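Local coordinates for protein scyllo-inositol 2-dehydrogenase (NADP(+)) IolW (Bacillus subtilis subsp. subtilis, PDB 3GDO) that catalyses the reversible NADPH-dependent reduction of scyllo-inosose to scyllo-inositol and cannot use NADH in place of NADPH, at residues B[125-134]-B[248-257]; B[94-102]-B[171-181]. One frame throughout, in Å; residues are numbered along the deposited sequence. Where two conformers were deposited one is given.

Interaction 1: B[125-134]-B[248-257]; sequences RRWDNDFLTI and FIKYGIDGQE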
loop_
_atom_site.group_PDB
_atom_site.type_symbol
_atom_site.label_atom_id
_atom_site.label_comp_id
_atom_site.label_asym_id
_atom_site.label_seq_id
_atom_site.Cartn_x
_atom_site.Cartn_y
_atom_site.Cartn_z
ATOM N N ARG B 125 -13.036 17.118 -4.316
ATOM C CA ARG B 125 -12.382 15.950 -4.947
ATOM C C ARG B 125 -13.366 14.832 -5.267
ATOM O O ARG B 125 -12.971 13.843 -5.884
ATOM C CB ARG B 125 -11.218 15.354 -4.100
ATOM C CG ARG B 125 -9.978 16.219 -3.864
ATOM C CD ARG B 125 -9.973 17.480 -4.640
ATOM N NE ARG B 125 -8.648 18.072 -4.680
ATOM C CZ ARG B 125 -8.379 19.354 -4.428
ATOM N NH1 ARG B 125 -9.334 20.211 -4.076
ATOM N NH2 ARG B 125 -7.130 19.785 -4.523
ATOM N N ARG B 126 -14.635 14.955 -4.860
ATOM C CA ARG B 126 -15.644 14.034 -5.373
ATOM C C ARG B 126 -15.899 14.313 -6.859
ATOM O O ARG B 126 -16.543 13.513 -7.513
ATOM C CB ARG B 126 -16.971 14.106 -4.628
ATOM C CG ARG B 126 -16.926 13.700 -3.159
ATOM C CD ARG B 126 -18.323 13.788 -2.553
ATOM N NE ARG B 126 -18.266 13.718 -1.101
ATOM C CZ ARG B 126 -19.322 13.791 -0.296
ATOM N NH1 ARG B 126 -20.566 13.936 -0.781
ATOM N NH2 ARG B 126 -19.133 13.737 1.015
ATOM N N TRP B 127 -15.443 15.454 -7.367
ATOM C CA TRP B 127 -15.581 15.756 -8.829
ATOM C C TRP B 127 -14.232 15.799 -9.579
ATOM O O TRP B 127 -14.128 16.393 -10.665
ATOM C CB TRP B 127 -16.502 16.998 -9.085
ATOM C CG TRP B 127 -17.922 16.748 -8.541
ATOM C CD1 TRP B 127 -19.010 16.216 -9.226
ATOM C CD2 TRP B 127 -18.372 16.970 -7.196
ATOM N NE1 TRP B 127 -20.084 16.083 -8.376
ATOM C CE2 TRP B 127 -19.724 16.544 -7.130
ATOM C CE3 TRP B 127 -17.745 17.449 -6.028
ATOM C CZ2 TRP B 127 -20.466 16.606 -5.955
ATOM C CZ3 TRP B 127 -18.487 17.516 -4.858
ATOM C CH2 TRP B 127 -19.841 17.109 -4.835
ATOM N N ASP B 128 -13.201 15.166 -8.994
ATOM C CA ASP B 128 -11.928 14.887 -9.681
ATOM C C ASP B 128 -12.169 13.873 -10.809
ATOM O O ASP B 128 -13.019 12.970 -10.668
ATOM C CB ASP B 128 -10.891 14.298 -8.708
ATOM C CG ASP B 128 -10.111 15.358 -7.958
ATOM O OD1 ASP B 128 -10.480 16.550 -8.013
ATOM O OD2 ASP B 128 -9.085 15.009 -7.302
ATOM N N ASN B 129 -11.451 14.031 -11.934
ATOM C CA ASN B 129 -11.631 13.082 -13.045
ATOM C C ASN B 129 -11.546 11.605 -12.649
ATOM O O ASN B 129 -12.459 10.818 -12.939
ATOM C CB ASN B 129 -10.747 13.412 -14.273
ATOM C CG ASN B 129 -9.279 13.743 -13.945
ATOM O OD1 ASN B 129 -8.678 13.325 -12.917
ATOM N ND2 ASN B 129 -8.683 14.492 -14.849
ATOM N N ASP B 130 -10.462 11.231 -11.962
ATOM C CA ASP B 130 -10.237 9.831 -11.606
ATOM C C ASP B 130 -11.378 9.280 -10.759
ATOM O O ASP B 130 -11.908 8.187 -11.043
ATOM C CB ASP B 130 -8.861 9.632 -10.924
ATOM C CG ASP B 130 -8.510 10.735 -9.907
ATOM O OD1 ASP B 130 -9.439 11.348 -9.318
ATOM O OD2 ASP B 130 -7.286 10.990 -9.673
ATOM N N PHE B 131 -11.765 10.032 -9.726
ATOM C CA PHE B 131 -12.849 9.602 -8.864
ATOM C C PHE B 131 -14.175 9.476 -9.629
ATOM O O PHE B 131 -14.924 8.533 -9.420
ATOM C CB PHE B 131 -12.992 10.508 -7.640
ATOM C CG PHE B 131 -13.901 9.942 -6.588
ATOM C CD1 PHE B 131 -13.531 8.836 -5.858
ATOM C CD2 PHE B 131 -15.128 10.522 -6.324
ATOM C CE1 PHE B 131 -14.371 8.300 -4.906
ATOM C CE2 PHE B 131 -15.987 9.995 -5.382
ATOM C CZ PHE B 131 -15.605 8.887 -4.652
ATOM N N LEU B 132 -14.429 10.387 -10.550
ATOM C CA LEU B 132 -15.639 10.315 -11.334
ATOM C C LEU B 132 -15.611 9.046 -12.163
ATOM O O LEU B 132 -16.641 8.372 -12.288
ATOM C CB LEU B 132 -15.805 11.556 -12.232
ATOM C CG LEU B 132 -16.283 12.828 -11.501
ATOM C CD1 LEU B 132 -16.491 13.937 -12.528
ATOM C CD2 LEU B 132 -17.572 12.586 -10.645
ATOM N N THR B 133 -14.434 8.738 -12.714
ATOM C CA THR B 133 -14.242 7.534 -13.538
ATOM C C THR B 133 -14.573 6.263 -12.748
ATOM O O THR B 133 -15.375 5.447 -13.210
ATOM C CB THR B 133 -12.832 7.494 -14.087
ATOM O OG1 THR B 133 -12.565 8.741 -14.739
ATOM C CG2 THR B 133 -12.604 6.278 -15.040
ATOM N N ILE B 134 -13.968 6.118 -11.567
ATOM C CA ILE B 134 -14.346 5.088 -10.577
ATOM C C ILE B 134 -15.860 4.951 -10.268
ATOM O O ILE B 134 -16.412 3.830 -10.297
ATOM C CB ILE B 134 -13.538 5.261 -9.265
ATOM C CG1 ILE B 134 -12.044 4.912 -9.489
ATOM C CG2 ILE B 134 -14.155 4.436 -8.098
ATOM C CD1 ILE B 134 -11.070 5.676 -8.467
ATOM N N PHE B 248 -8.959 -2.109 -10.860
ATOM C CA PHE B 248 -8.719 -0.818 -11.520
ATOM C C PHE B 248 -7.464 -0.225 -10.927
ATOM O O PHE B 248 -7.372 -0.068 -9.697
ATOM C CB PHE B 248 -9.916 0.124 -11.333
ATOM C CG PHE B 248 -9.865 1.374 -12.193
ATOM C CD1 PHE B 248 -9.851 1.279 -13.588
ATOM C CD2 PHE B 248 -9.848 2.644 -11.599
ATOM C CE1 PHE B 248 -9.803 2.419 -14.388
ATOM C CE2 PHE B 248 -9.800 3.800 -12.375
ATOM C CZ PHE B 248 -9.781 3.697 -13.789
ATOM N N ILE B 249 -6.467 0.055 -11.766
ATOM C CA ILE B 249 -5.186 0.617 -11.273
ATOM C C ILE B 249 -4.925 1.874 -12.041
ATOM O O ILE B 249 -4.944 1.849 -13.277
ATOM C CB ILE B 249 -3.965 -0.276 -11.501
ATOM C CG1 ILE B 249 -4.162 -1.726 -10.991
ATOM C CG2 ILE B 249 -2.687 0.415 -10.939
ATOM C CD1 ILE B 249 -4.410 -1.853 -9.572
ATOM N N LYS B 250 -4.699 2.984 -11.344
ATOM C CA LYS B 250 -4.534 4.255 -12.047
ATOM C C LYS B 250 -3.519 5.168 -11.388
ATOM O O LYS B 250 -3.507 5.295 -10.143
ATOM C CB LYS B 250 -5.895 4.977 -12.152
ATOM C CG LYS B 250 -5.804 6.285 -12.963
ATOM C CD LYS B 250 -7.199 6.964 -13.159
ATOM C CE LYS B 250 -7.086 8.211 -14.045
ATOM N NZ LYS B 250 -5.874 9.124 -13.675
ATOM N N TYR B 251 -2.709 5.820 -12.219
ATOM C CA TYR B 251 -1.765 6.855 -11.778
ATOM C C TYR B 251 -2.302 8.275 -12.054
ATOM O O TYR B 251 -3.182 8.468 -12.877
ATOM C CB TYR B 251 -0.423 6.725 -12.508
ATOM C CG TYR B 251 0.392 5.464 -12.238
ATOM C CD1 TYR B 251 1.617 5.552 -11.556
ATOM C CD2 TYR B 251 -0.058 4.213 -12.660
ATOM C CE1 TYR B 251 2.400 4.425 -11.288
ATOM C CE2 TYR B 251 0.723 3.041 -12.418
ATOM C CZ TYR B 251 1.955 3.176 -11.730
ATOM O OH TYR B 251 2.736 2.093 -11.493
ATOM N N GLY B 252 -1.731 9.265 -11.385
ATOM C CA GLY B 252 -1.906 10.661 -11.818
ATOM C C GLY B 252 -2.862 11.371 -10.856
ATOM O O GLY B 252 -3.431 10.757 -9.929
ATOM N N ILE B 253 -3.018 12.664 -11.089
ATOM C CA ILE B 253 -3.858 13.513 -10.266
ATOM C C ILE B 253 -4.671 14.417 -11.208
ATOM O O ILE B 253 -4.233 14.724 -12.329
ATOM C CB ILE B 253 -2.959 14.300 -9.278
ATOM C CG1 ILE B 253 -3.712 14.617 -7.962
ATOM C CG2 ILE B 253 -2.234 15.495 -9.990
ATOM C CD1 ILE B 253 -3.157 15.806 -7.191
ATOM N N ASP B 254 -5.875 14.784 -10.770
ATOM C CA ASP B 254 -6.783 15.675 -11.514
ATOM C C ASP B 254 -6.093 16.991 -11.882
ATOM O O ASP B 254 -5.390 17.568 -11.054
ATOM C CB ASP B 254 -8.066 15.899 -10.689
ATOM C CG ASP B 254 -9.048 16.847 -11.356
ATOM O OD1 ASP B 254 -10.082 16.377 -11.906
ATOM O OD2 ASP B 254 -8.772 18.061 -11.302
ATOM N N GLY B 255 -6.240 17.415 -13.143
ATOM C CA GLY B 255 -5.637 18.654 -13.650
ATOM C C GLY B 255 -6.335 20.007 -13.338
ATOM O O GLY B 255 -5.758 21.064 -13.583
ATOM N N GLN B 256 -7.540 20.010 -12.758
ATOM C CA GLN B 256 -8.266 21.304 -12.551
ATOM C C GLN B 256 -7.582 22.366 -11.684
ATOM O O GLN B 256 -7.527 23.541 -12.060
ATOM C CB GLN B 256 -9.670 21.081 -12.058
ATOM C CG GLN B 256 -10.533 20.237 -12.979
ATOM C CD GLN B 256 -11.829 19.948 -12.317
ATOM O OE1 GLN B 256 -12.763 20.777 -12.355
ATOM N NE2 GLN B 256 -11.890 18.802 -11.621
ATOM N N GLU B 257 -7.069 21.982 -10.519
ATOM C CA GLU B 257 -6.353 22.965 -9.727
ATOM C C GLU B 257 -5.190 23.626 -10.467
ATOM O O GLU B 257 -4.981 24.817 -10.307
ATOM C CB GLU B 257 -5.904 22.406 -8.384
ATOM C CG GLU B 257 -7.063 22.300 -7.413
ATOM C CD GLU B 257 -6.594 22.287 -5.974
ATOM O OE1 GLU B 257 -7.442 22.452 -5.079
ATOM O OE2 GLU B 257 -5.376 22.124 -5.742
HETATM O O HOH W 1 -6.791 13.386 -8.437
HETATM O O HOH W 2 -6.411 11.910 -12.544
HETATM O O HOH W 3 -5.383 14.744 -14.694
HETATM O O HOH W 4 -5.436 9.189 -10.713
#
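Asp254 reaches into the first turn of helix 129-139, where its OD1 takes the N-H of Asn129 on the anti lone pair (2.7 Å, N-H...O angle 162°). Its CG stands anti to the backbone N, which swings the carboxylate toward that helix end; a negative group here probably suits the helix dipole. The same side chain serves its own segment as well: OD2 accepts from Gln256 N at 2.7 Å, an Asx turn leading into the next helix, and OD1 also receives Gln256 NE2, while Gln256 OE1 accepts from Trp271 NE1. The Asp128 carboxylate lies stacked on that of Asp254, their planes 14° apart, a pairing probably eased because Asp128 OD1 bonds to Tyr302 OH. Without this carboxylate, as with an alanine at Asp254, the N-H groups of Asn129 and Gln256 would probably lose their acceptors and the turn into the following helix would be set free to shift.

Asp130 works largely through water. Its CB rests against CD of Lys250 at 3.9 Å, whereas OD2 stays 4.6 Å from Lys250 NZ, and one water at hydrogen-bonding distance from both spans the gap, touching Gly252 O too. A second water joins Asp130 OD2 to Asp254 N and Asp128 OD2. The long lysine chain suits this place, because its ammonium can also pair with Asp274.

Farther along, Phe248 gives the contact its apolar end. Ile134 CG1 meets its CD2 obliquely at 3.8 Å, and Thr133 CG2 lies near its CZ, while Thr133 OG1 is turned back to Asn129 O. At the opposite end, Glu257 OE1 forms a salt bridge with Arg125 NH2 (2.7 Å). Helix 129-134 runs nearly antiparallel to strand 248-250 (171°), the helix-on-sheet packing of the C-terminal alpha/beta domain in the Gfo/Idh/MocA family.

Interaction 2: B[94-102]-B[171-181]; sequences MEKPMTATA and ATGTLYDLGSH
Lys96 and Pro97 belong to the Glu-Lys-Pro motif that follows strand 91-95 of the Rossmann domain in this family, and both lean on helix 174-190 of the C-terminal domain. With the lysine CG between the backbone N and the carbonyl carbon (chi1 42°), the chain bends twice more beyond it, which carries CD past His181 CE1 at 3.5 Å, and its NZ ends at Asp177. There NZ donates to the backbone O of Asp177 in the carbonyl plane, on a lone pair (2.7 Å), and makes a salt bridge with Asp177 OD1 (3.1 Å). A long, flexible side chain suits this path past the imidazole to the two oxygens.

Pro97, behind a cis peptide bond, sets its CB at the edge of the Tyr176 ring, 3.9 Å from CD2. The phenol then runs on to Ala100, where OH donates to the carbonyl O (2.7 Å), again in plane. Ala171 CA covers one face of this ring, while its methyl meets that of Ala100 at 4.2 Å; small side chains let the segments come so near. The Lys, Asp and His grouping is consistent with the catalytic site of Gfo/Idh/MocA dehydrogenases, built where the two domains meet.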
loop_
_atom_site.group_PDB
_atom_site.type_symbol
_atom_site.label_atom_id
_atom_site.label_comp_id
_atom_site.label_asym_id
_atom_site.label_seq_id
_atom_site.Cartn_x
_atom_site.Cartn_y
_atom_site.Cartn_z
ATOM N N MET B 94 -17.909 25.962 3.564
ATOM C CA MET B 94 -16.655 25.951 4.341
ATOM C C MET B 94 -15.610 25.184 3.528
ATOM O O MET B 94 -15.957 24.255 2.794
ATOM C CB MET B 94 -16.819 25.183 5.673
ATOM C CG MET B 94 -18.014 25.508 6.580
ATOM S SD MET B 94 -18.040 24.600 8.150
ATOM C CE MET B 94 -16.668 25.261 9.036
ATOM N N GLU B 95 -14.331 25.533 3.676
ATOM C CA GLU B 95 -13.278 24.714 3.040
ATOM C C GLU B 95 -13.094 23.420 3.835
ATOM O O GLU B 95 -13.508 23.331 4.996
ATOM C CB GLU B 95 -11.940 25.466 2.894
ATOM C CG GLU B 95 -11.698 26.117 1.520
ATOM C CD GLU B 95 -11.406 25.132 0.370
ATOM O OE1 GLU B 95 -11.480 23.872 0.564
ATOM O OE2 GLU B 95 -11.122 25.646 -0.741
ATOM N N LYS B 96 -12.524 22.402 3.186
ATOM C CA LYS B 96 -11.999 21.254 3.931
ATOM C C LYS B 96 -10.635 21.655 4.545
ATOM O O LYS B 96 -10.016 22.582 4.071
ATOM C CB LYS B 96 -11.855 20.014 3.048
ATOM C CG LYS B 96 -11.302 20.234 1.645
ATOM C CD LYS B 96 -9.850 20.723 1.626
ATOM C CE LYS B 96 -8.912 19.749 2.280
ATOM N NZ LYS B 96 -7.526 20.198 2.112
ATOM N N PRO B 97 -10.193 21.012 5.639
ATOM C CA PRO B 97 -10.927 20.121 6.494
ATOM C C PRO B 97 -11.878 20.985 7.286
ATOM O O PRO B 97 -11.506 22.088 7.676
ATOM C CB PRO B 97 -9.834 19.530 7.386
ATOM C CG PRO B 97 -8.830 20.662 7.517
ATOM C CD PRO B 97 -8.825 21.268 6.147
ATOM N N MET B 98 -13.100 20.500 7.481
ATOM C CA MET B 98 -14.176 21.278 8.129
ATOM C C MET B 98 -13.701 22.008 9.408
ATOM O O MET B 98 -13.713 23.234 9.454
ATOM C CB MET B 98 -15.376 20.348 8.392
ATOM C CG MET B 98 -16.648 21.004 8.939
ATOM S SD MET B 98 -17.885 19.723 9.338
ATOM C CE MET B 98 -19.201 20.900 9.774
ATOM N N THR B 99 -13.284 21.257 10.425
ATOM C CA THR B 99 -12.717 21.831 11.663
ATOM C C THR B 99 -11.620 20.892 12.179
ATOM O O THR B 99 -11.440 19.818 11.625
ATOM C CB THR B 99 -13.777 21.927 12.781
ATOM O OG1 THR B 99 -14.469 20.680 12.873
ATOM C CG2 THR B 99 -14.784 23.054 12.504
ATOM N N ALA B 100 -10.938 21.246 13.269
ATOM C CA ALA B 100 -9.993 20.322 13.888
ATOM C C ALA B 100 -10.656 19.139 14.624
ATOM O O ALA B 100 -10.099 18.037 14.677
ATOM C CB ALA B 100 -9.028 21.078 14.825
ATOM N N THR B 101 -11.837 19.365 15.218
ATOM C CA THR B 101 -12.492 18.306 15.997
ATOM C C THR B 101 -13.903 18.080 15.497
ATOM O O THR B 101 -14.542 18.995 14.936
ATOM C CB THR B 101 -12.540 18.583 17.555
ATOM O OG1 THR B 101 -13.304 19.758 17.812
ATOM C CG2 THR B 101 -11.134 18.762 18.174
ATOM N N ALA B 102 -14.389 16.864 15.713
ATOM C CA ALA B 102 -15.741 16.494 15.325
ATOM C C ALA B 102 -16.797 17.298 16.127
ATOM O O ALA B 102 -17.833 17.678 15.583
ATOM C CB ALA B 102 -15.937 14.989 15.509
ATOM N N ALA B 171 -5.457 22.408 13.020
ATOM C CA ALA B 171 -5.743 21.484 11.917
ATOM C C ALA B 171 -4.589 21.440 10.897
ATOM O O ALA B 171 -4.802 21.703 9.716
ATOM C CB ALA B 171 -7.063 21.877 11.214
ATOM N N THR B 172 -3.371 21.137 11.341
ATOM C CA THR B 172 -2.180 21.259 10.451
ATOM C C THR B 172 -1.721 19.882 9.928
ATOM O O THR B 172 -2.134 18.848 10.442
ATOM C CB THR B 172 -0.989 21.864 11.201
ATOM O OG1 THR B 172 -0.745 21.068 12.370
ATOM C CG2 THR B 172 -1.257 23.334 11.622
ATOM N N GLY B 173 -0.853 19.867 8.933
ATOM C CA GLY B 173 -0.193 18.608 8.533
ATOM C C GLY B 173 -0.937 17.945 7.388
ATOM O O GLY B 173 -2.036 18.389 7.000
ATOM N N THR B 174 -0.380 16.851 6.870
ATOM C CA THR B 174 -0.881 16.336 5.602
ATOM C C THR B 174 -2.123 15.430 5.737
ATOM O O THR B 174 -2.812 15.218 4.745
ATOM C CB THR B 174 0.190 15.524 4.871
ATOM O OG1 THR B 174 0.683 14.556 5.796
ATOM C CG2 THR B 174 1.345 16.445 4.299
ATOM N N LEU B 175 -2.384 14.871 6.908
ATOM C CA LEU B 175 -3.597 14.067 7.095
ATOM C C LEU B 175 -4.863 14.961 7.023
ATOM O O LEU B 175 -5.840 14.642 6.329
ATOM C CB LEU B 175 -3.536 13.272 8.424
ATOM C CG LEU B 175 -4.784 12.489 8.834
ATOM C CD1 LEU B 175 -5.179 11.415 7.780
ATOM C CD2 LEU B 175 -4.638 11.886 10.254
ATOM N N TYR B 176 -4.835 16.104 7.715
ATOM C CA TYR B 176 -5.898 17.104 7.533
ATOM C C TYR B 176 -5.934 17.662 6.116
ATOM O O TYR B 176 -6.995 17.751 5.500
ATOM C CB TYR B 176 -5.720 18.276 8.485
ATOM C CG TYR B 176 -6.230 17.990 9.882
ATOM C CD1 TYR B 176 -5.346 17.679 10.918
ATOM C CD2 TYR B 176 -7.586 18.045 10.150
ATOM C CE1 TYR B 176 -5.826 17.445 12.221
ATOM C CE2 TYR B 176 -8.086 17.799 11.439
ATOM C CZ TYR B 176 -7.209 17.503 12.459
ATOM O OH TYR B 176 -7.727 17.257 13.724
ATOM N N ASP B 177 -4.784 18.026 5.588
ATOM C CA ASP B 177 -4.779 18.739 4.327
ATOM C C ASP B 177 -5.028 17.835 3.099
ATOM O O ASP B 177 -5.794 18.192 2.206
ATOM C CB ASP B 177 -3.476 19.486 4.161
ATOM C CG ASP B 177 -3.472 20.333 2.927
ATOM O OD1 ASP B 177 -4.558 20.799 2.498
ATOM O OD2 ASP B 177 -2.397 20.554 2.367
ATOM N N LEU B 178 -4.429 16.659 3.074
ATOM C CA LEU B 178 -4.530 15.766 1.903
ATOM C C LEU B 178 -5.364 14.556 2.230
ATOM O O LEU B 178 -6.218 14.154 1.431
ATOM C CB LEU B 178 -3.133 15.301 1.437
ATOM C CG LEU B 178 -2.054 16.358 1.131
ATOM C CD1 LEU B 178 -0.830 15.658 0.508
ATOM C CD2 LEU B 178 -2.490 17.492 0.270
ATOM N N GLY B 179 -5.116 13.976 3.410
ATOM C CA GLY B 179 -5.854 12.794 3.847
ATOM C C GLY B 179 -7.361 13.009 3.818
ATOM O O GLY B 179 -8.106 12.096 3.441
ATOM N N SER B 180 -7.791 14.227 4.171
ATOM C CA SER B 180 -9.218 14.559 4.210
ATOM C C SER B 180 -9.901 14.295 2.862
ATOM O O SER B 180 -10.986 13.727 2.805
ATOM C CB SER B 180 -9.463 15.989 4.750
ATOM O OG SER B 180 -8.922 16.979 3.909
ATOM N N HIS B 181 -9.230 14.621 1.773
ATOM C CA HIS B 181 -9.793 14.383 0.436
ATOM C C HIS B 181 -10.063 12.901 0.112
ATOM O O HIS B 181 -11.079 12.572 -0.509
ATOM C CB HIS B 181 -8.850 14.911 -0.630
ATOM C CG HIS B 181 -8.764 16.401 -0.696
ATOM N ND1 HIS B 181 -9.843 17.200 -1.013
ATOM C CD2 HIS B 181 -7.710 17.238 -0.526
ATOM C CE1 HIS B 181 -9.457 18.467 -1.036
ATOM N NE2 HIS B 181 -8.173 18.517 -0.719
#

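In the fold
Along the chain the four segments alternate, 94-102, 125-134, 171-181 and 248-257, so the two contacts interlock in sequence. Their centres lie about 20 Å apart, yet they touch: Arg125 of interaction 1 packs on His181 of interaction 2, with Arg125 CG 3.0 Å from His181 ND1, a spacing too short to interpret in detail. Interaction 2 joins the Rossmann domain to the C-terminal domain at the probable active site. Interaction 1 ties helix 129-139 to strand 246-250 of the mixed sheet and the segment that follows it, and its end adjoining the imidazole probably places Arg125 beside that site. Helix 174-190 also receives Arg126, through Asp184.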